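Local atomic coordinates of rifamycin polyketide synthase (Amycolatopsis mediterranei, PDB entry 4LN9), a protein that probably removes water from a beta-hydroxyacyl polyketide intermediate, serving as the dehydratase domain in the terminal module of the rifamycin-building assembly line. Residues A[178-183]-A[199-204]; A[185-190]-A[246-251]. One frame throughout, in Å; residues are numbered along the deposited sequence.

Contact 1 of 2, residues A[178-183]-A[199-204]; sequences VDLTGA and RAVRAV
Val178 N donates to Val204 O over 2.8 Å. The bond is nearly straight at the hydrogen (167°), though the donor is tilted out of the carbonyl plane. A water next to this bond accepts from Val204 N at 2.9 Å; it also lies near Val178 O, but so close that this second link is doubtful. Around the backbone bond the two valines run side by side, pointing the same way, with Val178 CG2 3.8 Å from Val204 CG1. Because Val178 CG1 is anti to the backbone N (chi1 -180°), CG2 is the branch left beside that N, and it therefore also comes near the Val204 carbonyl. Here the short strand 176-178 comes up to strand 201-207 at the margin of the second half of the double hotdog fold, while strand 214-220 pairs with the other side of 201-207. On that side, Arg202 and Ala203 both face Glu218 in a classic beta bulge. Further along, Leu180 lays CD1 along the strand from Val201 to Ala203. CD1 sits 3.9 Å from Val201 CG1, the two side chains crossing at about a right angle, and equally close to Ala203 CA. The Ala203 methyl is directed away, so CD1 meets the CA of this residue rather than its methyl. The other branch, CD2, comes 4.2 Å from Val204 CB. The loop carrying Leu180 is shaped by an Asx turn, Thr181 N to Asp179 OD1, and by a type II turn from Leu180 to Ala183 that leads through Gly182, the N-cap, into helix 183-190.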
loop_
_atom_site.group_PDB
_atom_site.type_symbol
_atom_site.label_atom_id
_atom_site.label_comp_id
_atom_site.label_asym_id
_atom_site.label_seq_id
_atom_site.Cartn_x
_atom_site.Cartn_y
_atom_site.Cartn_z
ATOM N N VAL A 178 -34.229 17.864 28.317
ATOM C CA VAL A 178 -33.270 17.695 29.400
ATOM C C VAL A 178 -32.386 18.935 29.498
ATOM O O VAL A 178 -31.949 19.470 28.480
ATOM C CB VAL A 178 -32.378 16.462 29.159
ATOM C CG1 VAL A 178 -31.384 16.289 30.296
ATOM C CG2 VAL A 178 -33.232 15.214 28.990
ATOM N N ASP A 179 -32.261 19.485 30.705
ATOM C CA ASP A 179 -31.360 20.615 30.930
ATOM C C ASP A 179 -29.910 20.148 30.862
ATOM O O ASP A 179 -29.515 19.244 31.596
ATOM C CB ASP A 179 -31.639 21.250 32.297
ATOM C CG ASP A 179 -31.034 22.636 32.434
ATOM O OD1 ASP A 179 -30.113 22.966 31.658
ATOM O OD2 ASP A 179 -31.475 23.392 33.326
ATOM N N LEU A 180 -29.152 20.689 29.936
ATOM C CA LEU A 180 -27.823 20.178 29.668
ATOM C C LEU A 180 -26.744 20.810 30.519
ATOM O O LEU A 180 -25.657 20.299 30.625
ATOM C CB LEU A 180 -27.496 20.352 28.202
ATOM C CG LEU A 180 -28.334 19.452 27.322
ATOM C CD1 LEU A 180 -27.812 19.361 25.921
ATOM C CD2 LEU A 180 -28.470 18.087 27.945
ATOM N N THR A 181 -27.124 21.932 31.125
ATOM C CA THR A 181 -26.275 22.705 32.013
ATOM C C THR A 181 -25.454 21.807 32.916
ATOM O O THR A 181 -25.985 21.045 33.723
ATOM C CB THR A 181 -27.103 23.669 32.884
ATOM O OG1 THR A 181 -27.339 24.885 32.164
ATOM C CG2 THR A 181 -26.365 23.985 34.176
ATOM N N GLY A 182 -24.145 21.918 32.762
ATOM C CA GLY A 182 -23.198 21.166 33.546
ATOM C C GLY A 182 -22.844 19.766 33.088
ATOM O O GLY A 182 -21.895 19.184 33.563
ATOM N N ALA A 183 -23.593 19.234 32.143
ATOM C CA ALA A 183 -23.494 17.820 31.776
ATOM C C ALA A 183 -22.110 17.417 31.254
ATOM O O ALA A 183 -21.588 16.365 31.626
ATOM C CB ALA A 183 -24.580 17.449 30.772
ATOM N N ARG A 199 -18.032 18.505 21.682
ATOM C CA ARG A 199 -19.160 19.005 22.454
ATOM C C ARG A 199 -20.262 19.534 21.540
ATOM O O ARG A 199 -20.423 20.744 21.380
ATOM C CB ARG A 199 -18.708 20.054 23.474
ATOM C CG ARG A 199 -17.901 19.459 24.622
ATOM C CD ARG A 199 -17.741 20.431 25.781
ATOM N NE ARG A 199 -17.104 21.675 25.360
ATOM C CZ ARG A 199 -15.816 21.959 25.540
ATOM N NH1 ARG A 199 -15.022 21.098 26.164
ATOM N NH2 ARG A 199 -15.320 23.099 25.080
ATOM N N ALA A 200 -20.924 18.618 20.838
ATOM C CA ALA A 200 -21.803 18.990 19.736
ATOM C C ALA A 200 -23.274 18.743 20.057
ATOM O O ALA A 200 -24.145 18.996 19.225
ATOM C CB ALA A 200 -21.403 18.256 18.464
ATOM N N VAL A 201 -23.549 18.196 21.236
ATOM C CA VAL A 201 -24.928 17.970 21.645
ATOM C C VAL A 201 -25.588 19.286 22.044
ATOM O O VAL A 201 -25.137 19.956 22.972
ATOM C CB VAL A 201 -25.018 16.972 22.814
ATOM C CG1 VAL A 201 -26.465 16.803 23.252
ATOM C CG2 VAL A 201 -24.424 15.631 22.409
ATOM N N ARG A 202 -26.600 19.696 21.283
ATOM C CA ARG A 202 -27.215 21.014 21.454
ATOM C C ARG A 202 -28.480 20.976 22.310
ATOM O O ARG A 202 -28.819 21.952 22.978
ATOM C CB ARG A 202 -27.523 21.642 20.094
ATOM C CG ARG A 202 -26.290 21.862 19.233
ATOM C CD ARG A 202 -25.621 23.183 19.578
ATOM N NE ARG A 202 -26.517 24.306 19.327
ATOM C CZ ARG A 202 -26.390 25.507 19.881
ATOM N NH1 ARG A 202 -25.364 25.770 20.681
ATOM N NH2 ARG A 202 -27.271 26.460 19.603
ATOM N N ALA A 203 -29.214 19.873 22.219
ATOM C CA ALA A 203 -30.427 19.686 23.002
ATOM C C ALA A 203 -30.692 18.194 23.103
ATOM O O ALA A 203 -30.322 17.431 22.210
ATOM C CB ALA A 203 -31.602 20.384 22.329
ATOM N N VAL A 204 -31.324 17.780 24.194
ATOM C CA VAL A 204 -31.723 16.392 24.363
ATOM C C VAL A 204 -33.148 16.329 24.896
ATOM O O VAL A 204 -33.551 17.173 25.695
ATOM C CB VAL A 204 -30.788 15.669 25.348
ATOM C CG1 VAL A 204 -31.383 14.333 25.766
ATOM C CG2 VAL A 204 -29.412 15.482 24.728
HETATM O O HOH W 1 -31.954 19.926 26.095
#

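Contact 2 of 2, residues A[185-190]-A[246-251]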
loop_
_atom_site.group_PDB
_atom_site.type_symbol
_atom_site.label_atom_id
_atom_site.label_comp_id
_atom_site.label_asym_id
_atom_site.label_seq_id
_atom_site.Cartn_x
_atom_site.Cartn_y
_atom_site.Cartn_z
ATOM N N ASP A 185 -19.373 18.710 31.892
ATOM C CA ASP A 185 -18.437 18.764 33.016
ATOM C C ASP A 185 -18.524 17.500 33.865
ATOM O O ASP A 185 -17.510 16.973 34.321
ATOM C CB ASP A 185 -18.709 19.992 33.889
ATOM C CG ASP A 185 -18.182 21.275 33.274
ATOM O OD1 ASP A 185 -17.345 21.196 32.350
ATOM O OD2 ASP A 185 -18.600 22.364 33.721
ATOM N N VAL A 186 -19.747 17.032 34.090
ATOM C CA VAL A 186 -19.974 15.833 34.884
ATOM C C VAL A 186 -19.416 14.596 34.180
ATOM O O VAL A 186 -18.915 13.675 34.827
ATOM C CB VAL A 186 -21.475 15.635 35.177
ATOM C CG1 VAL A 186 -21.693 14.382 36.010
ATOM C CG2 VAL A 186 -22.041 16.859 35.883
ATOM N N LEU A 187 -19.397 14.642 32.850
ATOM C CA LEU A 187 -18.782 13.590 32.043
ATOM C C LEU A 187 -17.257 13.619 32.125
ATOM O O LEU A 187 -16.615 12.573 32.226
ATOM C CB LEU A 187 -19.237 13.696 30.583
ATOM C CG LEU A 187 -20.677 13.275 30.277
ATOM C CD1 LEU A 187 -20.947 13.310 28.780
ATOM C CD2 LEU A 187 -20.966 11.894 30.845
ATOM N N ALA A 188 -16.680 14.814 32.060
ATOM C CA ALA A 188 -15.237 14.977 32.208
ATOM C C ALA A 188 -14.752 14.406 33.538
ATOM O O ALA A 188 -13.758 13.681 33.590
ATOM C CB ALA A 188 -14.852 16.443 32.086
ATOM N N ASP A 189 -15.522 14.655 34.593
ATOM C CA ASP A 189 -15.201 14.133 35.918
ATOM C C ASP A 189 -15.142 12.607 35.932
ATOM O O ASP A 189 -14.175 12.022 36.420
ATOM C CB ASP A 189 -16.205 14.639 36.955
ATOM C CG ASP A 189 -15.942 16.073 37.370
ATOM O OD1 ASP A 189 -15.295 16.809 36.595
ATOM O OD2 ASP A 189 -16.386 16.468 38.469
ATOM N N VAL A 190 -16.153 11.966 35.354
ATOM C CA VAL A 190 -16.190 10.508 35.285
ATOM C C VAL A 190 -15.025 9.944 34.469
ATOM O O VAL A 190 -14.580 8.820 34.702
ATOM C CB VAL A 190 -17.524 9.996 34.707
ATOM C CG1 VAL A 190 -17.561 8.475 34.720
ATOM C CG2 VAL A 190 -18.696 10.570 35.490
ATOM N N THR A 246 -26.753 10.153 24.749
ATOM C CA THR A 246 -27.326 9.278 25.772
ATOM C C THR A 246 -26.627 9.453 27.119
ATOM O O THR A 246 -27.250 9.328 28.174
ATOM C CB THR A 246 -27.264 7.793 25.360
ATOM O OG1 THR A 246 -25.915 7.438 25.025
ATOM C CG2 THR A 246 -28.168 7.531 24.166
ATOM N N MET A 247 -25.322 9.700 27.071
ATOM C CA MET A 247 -24.529 9.912 28.277
ATOM C C MET A 247 -24.753 11.318 28.816
ATOM O O MET A 247 -24.971 11.509 30.012
ATOM C CB MET A 247 -23.042 9.712 27.980
ATOM C CG MET A 247 -22.614 8.259 27.881
ATOM S SD MET A 247 -21.080 8.070 26.952
ATOM C CE MET A 247 -20.085 9.373 27.674
ATOM N N VAL A 248 -24.662 12.303 27.927
ATOM C CA VAL A 248 -25.036 13.670 28.259
ATOM C C VAL A 248 -26.411 13.713 28.920
ATOM O O VAL A 248 -26.594 14.361 29.950
ATOM C CB VAL A 248 -25.039 14.576 27.013
ATOM C CG1 VAL A 248 -25.731 15.895 27.319
ATOM C CG2 VAL A 248 -23.617 14.812 26.528
ATOM N N SER A 249 -27.350 12.951 28.368
ATOM C CA SER A 249 -28.667 12.801 28.973
ATOM C C SER A 249 -28.568 12.308 30.415
ATOM O O SER A 249 -29.160 12.895 31.321
ATOM C CB SER A 249 -29.534 11.848 28.148
ATOM O OG SER A 249 -30.866 11.821 28.634
ATOM N N ALA A 250 -27.794 11.248 30.627
ATOM C CA ALA A 250 -27.667 10.649 31.953
ATOM C C ALA A 250 -26.919 11.561 32.924
ATOM O O ALA A 250 -27.300 11.685 34.087
ATOM C CB ALA A 250 -26.988 9.291 31.861
ATOM N N ALA A 251 -25.886 12.238 32.427
ATOM C CA ALA A 251 -25.058 13.099 33.268
ATOM C C ALA A 251 -25.849 14.246 33.902
ATOM O O ALA A 251 -25.405 14.846 34.880
ATOM C CB ALA A 251 -23.876 13.639 32.478
#
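Leu187 of helix 183-190 lies against Met247, Val248 and Ala251 of helix 236-251. Its CB leaves the backbone towards the other helix, and CG, swung beside the backbone N, comes 3.9 Å from the methyl of Ala251. There the chain forks. CD1 goes to Val248, 3.8 Å from CG2, the two side chains crossing at about a right angle. Val248 has its CB directed away, but with CG1 anti to its backbone N (chi1 167°) CG2 is the branch that CD1 can meet. CD2 goes the other way, to Ala251 CB at 3.8 Å and the Met247 CE methyl at 4.1 Å. Met247 brings CE there by turning about the CG-SD bond (chi3 46°), and it also touches Tyr192 and Tyr194. One residue earlier, Val186 places its CB 4.1 Å from Ala251 CB, with its methyls near the Ala251 carbonyl. The segment axes run 9.5 Å apart at their closest and are almost perpendicular, 99°, so between 185-190 and 246-251 the contact falls on few residues; Ala183 and Tyr184 extend it on Val248. Where CD2 skirts Met247 O, that oxygen already accepts from Ala251 N within its own helix. With branched methyls, a thioether chain and an alanine as the partners, the fit is set by shape and burial rather than by directed polar bonds.

Both contacts lie near the periphery of the second hotdog half, their centres about 9 Å apart. Each is partly buried: Val201 and Val204 are the buried residues of contact 1, Leu187 and Val248 those of contact 2, with Arg202 and Val186 exposed. Contact 1 joins the end of the outermost strand 176-178 and the loop after it to strand 201-207, mixing a backbone bond with aliphatic packing; contact 2 uses side-chain packing and methyl-to-carbonyl touches, without polar bonds between its segments. Helix 236-251, one partner of contact 2, also touches Leu180, Val201 and Val204. Val248 turns CG1 to Leu180 CD2 (3.6 Å) and CG2 to Leu187; Ala183, ending 178-183, touches Val248 and Ala251.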